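Local structure of probable enoyl-CoA hydratase/isomerase (Mycobacterium abscessus, 3SWX) at residues E47-T52 with D97-S102; L216-L221 with E232-T237. The protein is probably an enoyl-CoA hydratase or isomerase of the crotonase family, acting on the carbon-carbon double bond of enoyl-CoA thioesters. All blocks are in the same frame, centred on the assembly; numbering follows the deposited sequence.

Contact 1: residues E47-T52 with D97-S102; sequences EYETDT and DGRQLS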
ATOM      1  N   GLU B  47      22.842 -13.770 -15.399  1.00 24.23           N
ATOM      2  CA  GLU B  47      24.071 -13.113 -15.847  1.00 25.98           C
ATOM      3  C   GLU B  47      24.145 -11.682 -15.294  1.00 25.12           C
ATOM      4  O   GLU B  47      25.191 -11.247 -14.786  1.00 25.18           O
ATOM      5  CB  GLU B  47      24.115 -13.085 -17.374  1.00 27.29           C
ATOM      6  CG  GLU B  47      25.486 -12.994 -17.981  1.00 32.93           C
ATOM      7  CD  GLU B  47      25.923 -14.317 -18.596  1.00 39.27           C
ATOM      8  OE1 GLU B  47      25.256 -14.768 -19.565  1.00 41.92           O
ATOM      9  OE2 GLU B  47      26.920 -14.903 -18.102  1.00 42.92           O
ATOM     10  N   TYR B  48      23.028 -10.956 -15.368  1.00 23.70           N
ATOM     11  CA  TYR B  48      22.996  -9.576 -14.884  1.00 23.15           C
ATOM     12  C   TYR B  48      23.404  -9.530 -13.405  1.00 23.22           C
ATOM     13  O   TYR B  48      24.271  -8.746 -12.997  1.00 22.42           O
ATOM     14  CB  TYR B  48      21.602  -8.955 -15.132  1.00 21.85           C
ATOM     15  CG  TYR B  48      21.346  -7.655 -14.404  1.00 20.58           C
ATOM     16  CD1 TYR B  48      22.225  -6.580 -14.521  1.00 20.08           C
ATOM     17  CD2 TYR B  48      20.206  -7.495 -13.599  1.00 18.97           C
ATOM     18  CE1 TYR B  48      21.998  -5.388 -13.842  1.00 19.68           C
ATOM     19  CE2 TYR B  48      19.971  -6.310 -12.913  1.00 18.65           C
ATOM     20  CZ  TYR B  48      20.870  -5.250 -13.047  1.00 18.29           C
ATOM     21  OH  TYR B  48      20.645  -4.064 -12.389  1.00 16.93           O
ATOM     22  N   GLU B  49      22.777 -10.405 -12.629  1.00 24.15           N
ATOM     23  CA  GLU B  49      22.970 -10.502 -11.183  1.00 25.17           C
ATOM     24  C   GLU B  49      24.436 -10.604 -10.788  1.00 26.35           C
ATOM     25  O   GLU B  49      24.876  -9.945  -9.865  1.00 27.04           O
ATOM     26  CB  GLU B  49      22.196 -11.728 -10.637  1.00 25.43           C
ATOM     27  CG  GLU B  49      22.372 -12.003  -9.144  1.00 25.57           C
ATOM     28  CD  GLU B  49      21.634 -11.006  -8.270  1.00 25.23           C
ATOM     29  OE1 GLU B  49      20.834 -10.224  -8.808  1.00 22.84           O
ATOM     30  OE2 GLU B  49      21.852 -11.016  -7.041  1.00 24.62           O
ATOM     31  N   THR B  50      25.204 -11.419 -11.496  1.00 28.05           N
ATOM     32  CA  THR B  50      26.603 -11.637 -11.129  1.00 29.26           C
ATOM     33  C   THR B  50      27.633 -10.723 -11.837  1.00 29.46           C
ATOM     34  O   THR B  50      28.816 -10.728 -11.482  1.00 29.37           O
ATOM     35  CB  THR B  50      26.961 -13.100 -11.363  1.00 30.13           C
ATOM     36  OG1 THR B  50      26.686 -13.435 -12.722  1.00 32.00           O
ATOM     37  CG2 THR B  50      26.112 -13.994 -10.452  1.00 30.49           C
ATOM     38  N   ASP B  51      27.200  -9.942 -12.821  1.00 28.44           N
ATOM     39  CA  ASP B  51      28.104  -9.028 -13.497  1.00 28.35           C
ATOM     40  C   ASP B  51      28.273  -7.705 -12.741  1.00 28.01           C
ATOM     41  O   ASP B  51      27.401  -6.823 -12.796  1.00 26.95           O
ATOM     42  CB  ASP B  51      27.590  -8.735 -14.898  1.00 28.71           C
ATOM     43  CG  ASP B  51      28.610  -8.006 -15.738  1.00 30.35           C
ATOM     44  OD1 ASP B  51      28.592  -8.179 -16.970  1.00 33.39           O
ATOM     45  OD2 ASP B  51      29.450  -7.289 -15.163  1.00 30.93           O
ATOM     46  N   THR B  52      29.421  -7.527 -12.098  1.00 27.85           N
ATOM     47  CA  THR B  52      29.640  -6.349 -11.262  1.00 27.95           C
ATOM     48  C   THR B  52      29.835  -5.040 -12.067  1.00 27.94           C
ATOM     49  O   THR B  52      29.857  -3.943 -11.485  1.00 28.06           O
ATOM     50  CB  THR B  52      30.850  -6.555 -10.351  1.00 28.50           C
ATOM     51  OG1 THR B  52      32.004  -6.735 -11.164  1.00 29.68           O
ATOM     52  CG2 THR B  52      30.668  -7.794  -9.447  1.00 28.64           C
ATOM     53  N   ASP B  97      10.193 -17.704  -6.615  1.00 20.28           N
ATOM     54  CA  ASP B  97      10.652 -18.998  -6.121  1.00 21.67           C
ATOM     55  C   ASP B  97      11.571 -18.846  -4.923  1.00 21.81           C
ATOM     56  O   ASP B  97      12.223 -19.787  -4.548  1.00 23.31           O
ATOM     57  CB  ASP B  97      11.381 -19.804  -7.217  1.00 22.21           C
ATOM     58  CG  ASP B  97      10.490 -20.128  -8.407  1.00 24.35           C
ATOM     59  OD1 ASP B  97       9.266 -20.322  -8.225  1.00 26.67           O
ATOM     60  OD2 ASP B  97      11.017 -20.193  -9.530  1.00 25.45           O
ATOM     61  N   GLY B  98      11.607 -17.677  -4.305  1.00 22.57           N
ATOM     62  CA  GLY B  98      12.414 -17.470  -3.102  1.00 22.53           C
ATOM     63  C   GLY B  98      13.680 -16.662  -3.349  1.00 22.84           C
ATOM     64  O   GLY B  98      14.448 -16.414  -2.425  1.00 22.18           O
ATOM     65  N   ARG B  99      13.882 -16.236  -4.589  1.00 23.32           N
ATOM     66  CA  ARG B  99      15.067 -15.481  -4.953  1.00 24.45           C
ATOM     67  C   ARG B  99      14.707 -14.240  -5.763  1.00 22.87           C
ATOM     68  O   ARG B  99      13.928 -14.314  -6.711  1.00 23.40           O
ATOM     69  CB  ARG B  99      15.993 -16.394  -5.763  1.00 25.54           C
ATOM     70  CG  ARG B  99      17.383 -15.833  -6.023  1.00 30.66           C
ATOM     71  CD  ARG B  99      18.241 -16.865  -6.753  1.00 35.13           C
ATOM     72  NE  ARG B  99      19.519 -16.310  -7.185  1.00 39.30           N
ATOM     73  CZ  ARG B  99      20.225 -16.764  -8.222  1.00 45.29           C
ATOM     74  NH1 ARG B  99      19.765 -17.774  -8.972  1.00 48.21           N
ATOM     75  NH2 ARG B  99      21.389 -16.201  -8.532  1.00 46.55           N
ATOM     76  N   GLN B 100      15.284 -13.109  -5.392  1.00 21.90           N
ATOM     77  CA  GLN B 100      15.087 -11.870  -6.117  1.00 21.95           C
ATOM     78  C   GLN B 100      16.409 -11.216  -6.536  1.00 21.39           C
ATOM     79  O   GLN B 100      17.470 -11.465  -5.937  1.00 21.36           O
ATOM     80  CB  GLN B 100      14.282 -10.889  -5.262  1.00 22.18           C
ATOM     81  CG  GLN B 100      12.863 -11.318  -5.043  1.00 24.30           C
ATOM     82  CD  GLN B 100      12.575 -11.650  -3.625  1.00 30.05           C
ATOM     83  OE1 GLN B 100      13.120 -12.622  -3.055  1.00 30.22           O
ATOM     84  NE2 GLN B 100      11.698 -10.848  -3.019  1.00 30.77           N
ATOM     85  N   LEU B 101      16.316 -10.358  -7.550  1.00 20.17           N
ATOM     86  CA  LEU B 101      17.467  -9.581  -8.038  1.00 20.03           C
ATOM     87  C   LEU B 101      18.035  -8.625  -6.984  1.00 19.59           C
ATOM     88  O   LEU B 101      17.284  -7.951  -6.263  1.00 19.14           O
ATOM     89  CB  LEU B 101      17.084  -8.776  -9.281  1.00 19.13           C
ATOM     90  CG  LEU B 101      16.813  -9.593 -10.547  1.00 20.04           C
ATOM     91  CD1 LEU B 101      16.354  -8.677 -11.685  1.00 17.86           C
ATOM     92  CD2 LEU B 101      18.083 -10.401 -10.934  1.00 20.00           C
ATOM     93  N   SER B 102      19.363  -8.556  -6.936  1.00 18.47           N
ATOM     94  CA  SER B 102      20.092  -7.710  -5.981  1.00 18.66           C
ATOM     95  C   SER B 102      20.280  -6.317  -6.507  1.00 16.97           C
ATOM     96  O   SER B 102      20.702  -5.430  -5.771  1.00 16.47           O
ATOM     97  CB  SER B 102      21.499  -8.280  -5.722  1.00 19.08           C
ATOM     98  OG  SER B 102      21.412  -9.523  -5.061  1.00 22.49           O
TER

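Contact 2: residues L216-L221 with E232-T237; sequences LRNARL and EQLVPT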
ATOM      1  N   LEU B 216      17.575  -1.823  -1.903  1.00 14.83           N
ATOM      2  CA  LEU B 216      16.789  -2.947  -2.368  1.00 15.07           C
ATOM      3  C   LEU B 216      16.764  -4.047  -1.315  1.00 15.60           C
ATOM      4  O   LEU B 216      15.713  -4.573  -1.032  1.00 15.21           O
ATOM      5  CB  LEU B 216      17.338  -3.491  -3.704  1.00 14.79           C
ATOM      6  CG  LEU B 216      17.050  -2.644  -4.945  1.00 14.28           C
ATOM      7  CD1 LEU B 216      17.765  -3.192  -6.161  1.00 13.53           C
ATOM      8  CD2 LEU B 216      15.552  -2.595  -5.206  1.00 14.59           C
ATOM      9  N   ARG B 217      17.921  -4.350  -0.724  1.00 16.84           N
ATOM     10  CA  ARG B 217      18.054  -5.435   0.249  1.00 17.77           C
ATOM     11  C   ARG B 217      17.216  -5.191   1.507  1.00 17.29           C
ATOM     12  O   ARG B 217      16.454  -6.062   1.937  1.00 17.28           O
ATOM     13  CB  ARG B 217      19.540  -5.671   0.608  1.00 19.03           C
ATOM     14  CG  ARG B 217      19.796  -6.899   1.517  1.00 20.89           C
ATOM     15  CD  ARG B 217      21.289  -7.245   1.657  1.00 24.24           C
ATOM     16  NE  ARG B 217      22.064  -6.146   2.234  1.00 26.00           N
ATOM     17  CZ  ARG B 217      22.917  -5.355   1.576  1.00 26.20           C
ATOM     18  NH1 ARG B 217      23.158  -5.503   0.275  1.00 25.04           N
ATOM     19  NH2 ARG B 217      23.529  -4.385   2.243  1.00 27.18           N
ATOM     20  N   ASN B 218      17.329  -4.011   2.093  1.00 16.49           N
ATOM     21  CA  ASN B 218      16.590  -3.746   3.304  1.00 15.63           C
ATOM     22  C   ASN B 218      15.083  -3.675   3.040  1.00 15.59           C
ATOM     23  O   ASN B 218      14.298  -4.170   3.844  1.00 14.37           O
ATOM     24  CB  ASN B 218      17.087  -2.477   3.968  1.00 15.66           C
ATOM     25  CG  ASN B 218      16.575  -2.332   5.369  1.00 15.13           C
ATOM     26  OD1 ASN B 218      15.542  -1.687   5.608  1.00  8.64           O
ATOM     27  ND2 ASN B 218      17.282  -2.959   6.320  1.00 11.63           N
ATOM     28  N   ALA B 219      14.696  -3.048   1.920  1.00 14.99           N
ATOM     29  CA  ALA B 219      13.302  -2.982   1.511  1.00 14.69           C
ATOM     30  C   ALA B 219      12.702  -4.389   1.358  1.00 14.55           C
ATOM     31  O   ALA B 219      11.589  -4.641   1.834  1.00 13.35           O
ATOM     32  CB  ALA B 219      13.150  -2.183   0.189  1.00 14.27           C
ATOM     33  N   ARG B 220      13.435  -5.297   0.706  1.00 14.37           N
ATOM     34  CA  ARG B 220      12.954  -6.676   0.562  1.00 14.81           C
ATOM     35  C   ARG B 220      12.855  -7.428   1.886  1.00 14.04           C
ATOM     36  O   ARG B 220      11.921  -8.187   2.092  1.00 12.95           O
ATOM     37  CB  ARG B 220      13.819  -7.484  -0.382  1.00 15.28           C
ATOM     38  CG  ARG B 220      13.737  -7.065  -1.837  1.00 18.07           C
ATOM     39  CD  ARG B 220      14.444  -8.102  -2.697  1.00 19.02           C
ATOM     40  NE  ARG B 220      14.910  -7.573  -3.979  1.00 21.71           N
ATOM     41  CZ  ARG B 220      14.137  -7.239  -5.009  1.00 22.06           C
ATOM     42  NH1 ARG B 220      12.824  -7.343  -4.931  1.00 19.84           N
ATOM     43  NH2 ARG B 220      14.694  -6.792  -6.148  1.00 22.92           N
ATOM     44  N   LEU B 221      13.837  -7.229   2.763  1.00 14.56           N
ATOM     45  CA  LEU B 221      13.843  -7.855   4.094  1.00 14.83           C
ATOM     46  C   LEU B 221      12.605  -7.443   4.890  1.00 14.69           C
ATOM     47  O   LEU B 221      11.986  -8.281   5.540  1.00 13.25           O
ATOM     48  CB  LEU B 221      15.109  -7.486   4.866  1.00 15.21           C
ATOM     49  CG  LEU B 221      15.306  -8.188   6.218  1.00 16.78           C
ATOM     50  CD1 LEU B 221      15.187  -9.682   6.063  1.00 14.24           C
ATOM     51  CD2 LEU B 221      16.657  -7.783   6.854  1.00 16.80           C
ATOM     52  N   GLU B 232      16.478  -3.686  12.451  1.00 15.49           N
ATOM     53  CA  GLU B 232      17.680  -4.197  13.092  1.00 16.55           C
ATOM     54  C   GLU B 232      18.902  -4.052  12.179  1.00 16.39           C
ATOM     55  O   GLU B 232      20.005  -3.871  12.634  1.00 16.58           O
ATOM     56  CB  GLU B 232      17.417  -5.681  13.442  1.00 16.90           C
ATOM     57  CG  GLU B 232      18.406  -6.297  14.320  1.00 18.69           C
ATOM     58  CD  GLU B 232      18.123  -7.776  14.616  1.00 17.60           C
ATOM     59  OE1 GLU B 232      17.515  -8.477  13.779  1.00 16.11           O
ATOM     60  OE2 GLU B 232      18.584  -8.223  15.672  1.00 16.69           O
ATOM     61  N   GLN B 233      18.703  -4.119  10.873  1.00 16.98           N
ATOM     62  CA  GLN B 233      19.803  -3.958   9.928  1.00 17.74           C
ATOM     63  C   GLN B 233      20.144  -2.503   9.561  1.00 18.02           C
ATOM     64  O   GLN B 233      21.162  -2.277   8.926  1.00 17.98           O
ATOM     65  CB  GLN B 233      19.478  -4.698   8.620  1.00 18.45           C
ATOM     66  CG  GLN B 233      19.226  -6.164   8.768  1.00 20.71           C
ATOM     67  CD  GLN B 233      20.409  -6.895   9.313  1.00 24.79           C
ATOM     68  OE1 GLN B 233      21.548  -6.409   9.231  1.00 28.78           O
ATOM     69  NE2 GLN B 233      20.164  -8.083   9.871  1.00 25.15           N
ATOM     70  N   LEU B 234      19.303  -1.526   9.914  1.00 18.33           N
ATOM     71  CA  LEU B 234      19.462  -0.167   9.369  1.00 18.29           C
ATOM     72  C   LEU B 234      20.827   0.463   9.679  1.00 19.29           C
ATOM     73  O   LEU B 234      21.571   0.838   8.752  1.00 19.86           O
ATOM     74  CB  LEU B 234      18.351   0.766   9.860  1.00 18.32           C
ATOM     75  CG  LEU B 234      16.946   0.486   9.321  1.00 17.42           C
ATOM     76  CD1 LEU B 234      15.945   1.343  10.063  1.00 15.41           C
ATOM     77  CD2 LEU B 234      16.883   0.720   7.805  1.00 14.97           C
ATOM     78  N   VAL B 235      21.163   0.555  10.963  1.00 19.52           N
ATOM     79  CA  VAL B 235      22.434   1.169  11.384  1.00 20.46           C
ATOM     80  C   VAL B 235      23.646   0.254  11.073  1.00 20.53           C
ATOM     81  O   VAL B 235      24.674   0.743  10.600  1.00 21.10           O
ATOM     82  CB  VAL B 235      22.419   1.601  12.896  1.00 21.09           C
ATOM     83  CG1 VAL B 235      23.788   2.170  13.345  1.00 22.58           C
ATOM     84  CG2 VAL B 235      21.305   2.620  13.169  1.00 21.16           C
ATOM     85  N   PRO B 236      23.548  -1.065  11.316  1.00 20.07           N
ATOM     86  CA  PRO B 236      24.701  -1.890  10.894  1.00 20.90           C
ATOM     87  C   PRO B 236      25.039  -1.788   9.399  1.00 20.37           C
ATOM     88  O   PRO B 236      26.206  -1.790   9.025  1.00 21.39           O
ATOM     89  CB  PRO B 236      24.268  -3.312  11.262  1.00 20.79           C
ATOM     90  CG  PRO B 236      23.362  -3.112  12.408  1.00 21.12           C
ATOM     91  CD  PRO B 236      22.632  -1.819  12.178  1.00 20.58           C
ATOM     92  N   THR B 237      24.021  -1.700   8.550  1.00 20.71           N
ATOM     93  CA  THR B 237      24.236  -1.522   7.122  1.00 20.21           C
ATOM     94  C   THR B 237      24.848  -0.159   6.809  1.00 21.04           C
ATOM     95  O   THR B 237      25.770  -0.075   6.009  1.00 21.20           O
ATOM     96  CB  THR B 237      22.943  -1.719   6.360  1.00 20.16           C
ATOM     97  OG1 THR B 237      22.452  -3.033   6.639  1.00 18.39           O
ATOM     98  CG2 THR B 237      23.141  -1.528   4.832  1.00 19.51           C
TER
HETATM   99  O   HOH W   1      22.823  -4.845   4.925  1.00 32.98           O

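Contact 1: residues E47-T52 with D97-S102
Glu49 and Ser102 illustrate how one carboxylate at the end of a helix can hold a loop by a two-pronged grip. The hydrogen bonds come first. The backbone N of Ser102 donates to Glu49 OE1 at 2.9 Å, almost perfectly straight at 177°, while the hydroxyl OG of the same serine gives a short bond of 2.5 Å to Glu49 OE2. Each oxygen accepts through its syn lone pair, on the side of the other oxygen, so a single residue occupies the mouth of the carboxylate and its two donors fix the rotation of the group. Glu49 gets there with CG anti to the backbone N (chi1 177°) and a bend at the next bond, which brings the carboxylate round to the loop.

Van der Waals contacts flank the bonds. The side chains of Leu101 and Glu49 run past one another, heading opposite ways, and the methyl CD2 of Leu101 lies 3.5 Å from Glu49 OE1. The other methyl, CD1, lies at the edge of the Tyr48 ring, a light apolar touch of 4.5 Å to Tyr48 CD2. The hydroxyl of Tyr48 is bonded farther along, to the carbonyl of Pro104.

Electrostatics add a weaker term. Arg99 reaches out so that its NH2 comes to 4.4 Å from Glu49 CG but stays 5.4 Å from Glu49 OE2; this is no salt bridge, but the positive charge may favour the ionised carboxylate.

Lys103, the next residue of the loop, adds a hydrogen bond from its NZ to the carbonyl of Tyr48. The contact thus ties the last turn of helix 35-50, which connects the parallel strands 19-24 and 56-61 in a beta-alpha-beta crossover, to the loop that leads from helix 76-81 into strand 105-109, the next strand of the same sheet.

Contact 2: residues L216-L221 with E232-T237
Asn218 faces Gln233 and Leu234 where helical segments 216-221 and 232-237 run nearly antiparallel (166°), their axes 10.6 Å apart at closest approach. The bond from CA to CB is directed toward the other helix, and from there CG lies anti to the backbone N (chi1 -167°). That carries CG to 3.9 Å from the methyl CD2 of Leu234, met at about a right angle. At the tip the amide splits its partners: OD1 rests 3.5 Å from Leu234 CD2, and ND2 lies 3.6 Å from Gln233 CB. Its polar needs are met by others, OD1 accepting from Thr151 of the second subunit and ND2 donating to the carbonyl of Ala230.

One turn farther along, Leu221 CD2 packs 3.6 Å from Gln233 CG, again crosswise. On the other side of Asn218, Arg217 and Thr237 are joined through a water in the plane of the guanidinium, at its edge: it accepts from Arg217 NH2 and donates to Thr237 OG1. That hydroxyl in turn gives its proton to the carbonyl O of Gln233 at 2.7 Å, from the face opposite the one used by Thr237 N.

No direct hydrogen bond spans the two segments. Between them there is van der Waals packing, part of it an amide against aliphatic carbons, and one water bridge; the Asn218 amide spends ND2 within the hairpin and OD1 across the subunit interface.

Contact 1 and contact 2 have centres about 17 Å apart, yet they touch through helix 209-225. Arg220 NH2 makes a probable hydrogen bond to the carbonyl O of Leu101 at 2.8 Å, Gln100 CB packs 3.6 Å from Arg220 NE, and Leu216 CD1 lies 3.7 Å from Ser102 O. The loop 97-102 therefore lies between helix 35-50 and helix 209-225. Helix 209-225 works in several directions: Arg220 reaches the loop and also packs on Trp160 of the second subunit. Contact 2 lies at that interface, and a glycerol, probably from the crystallisation liquor, sits about 6 Å from the side chain of Leu234.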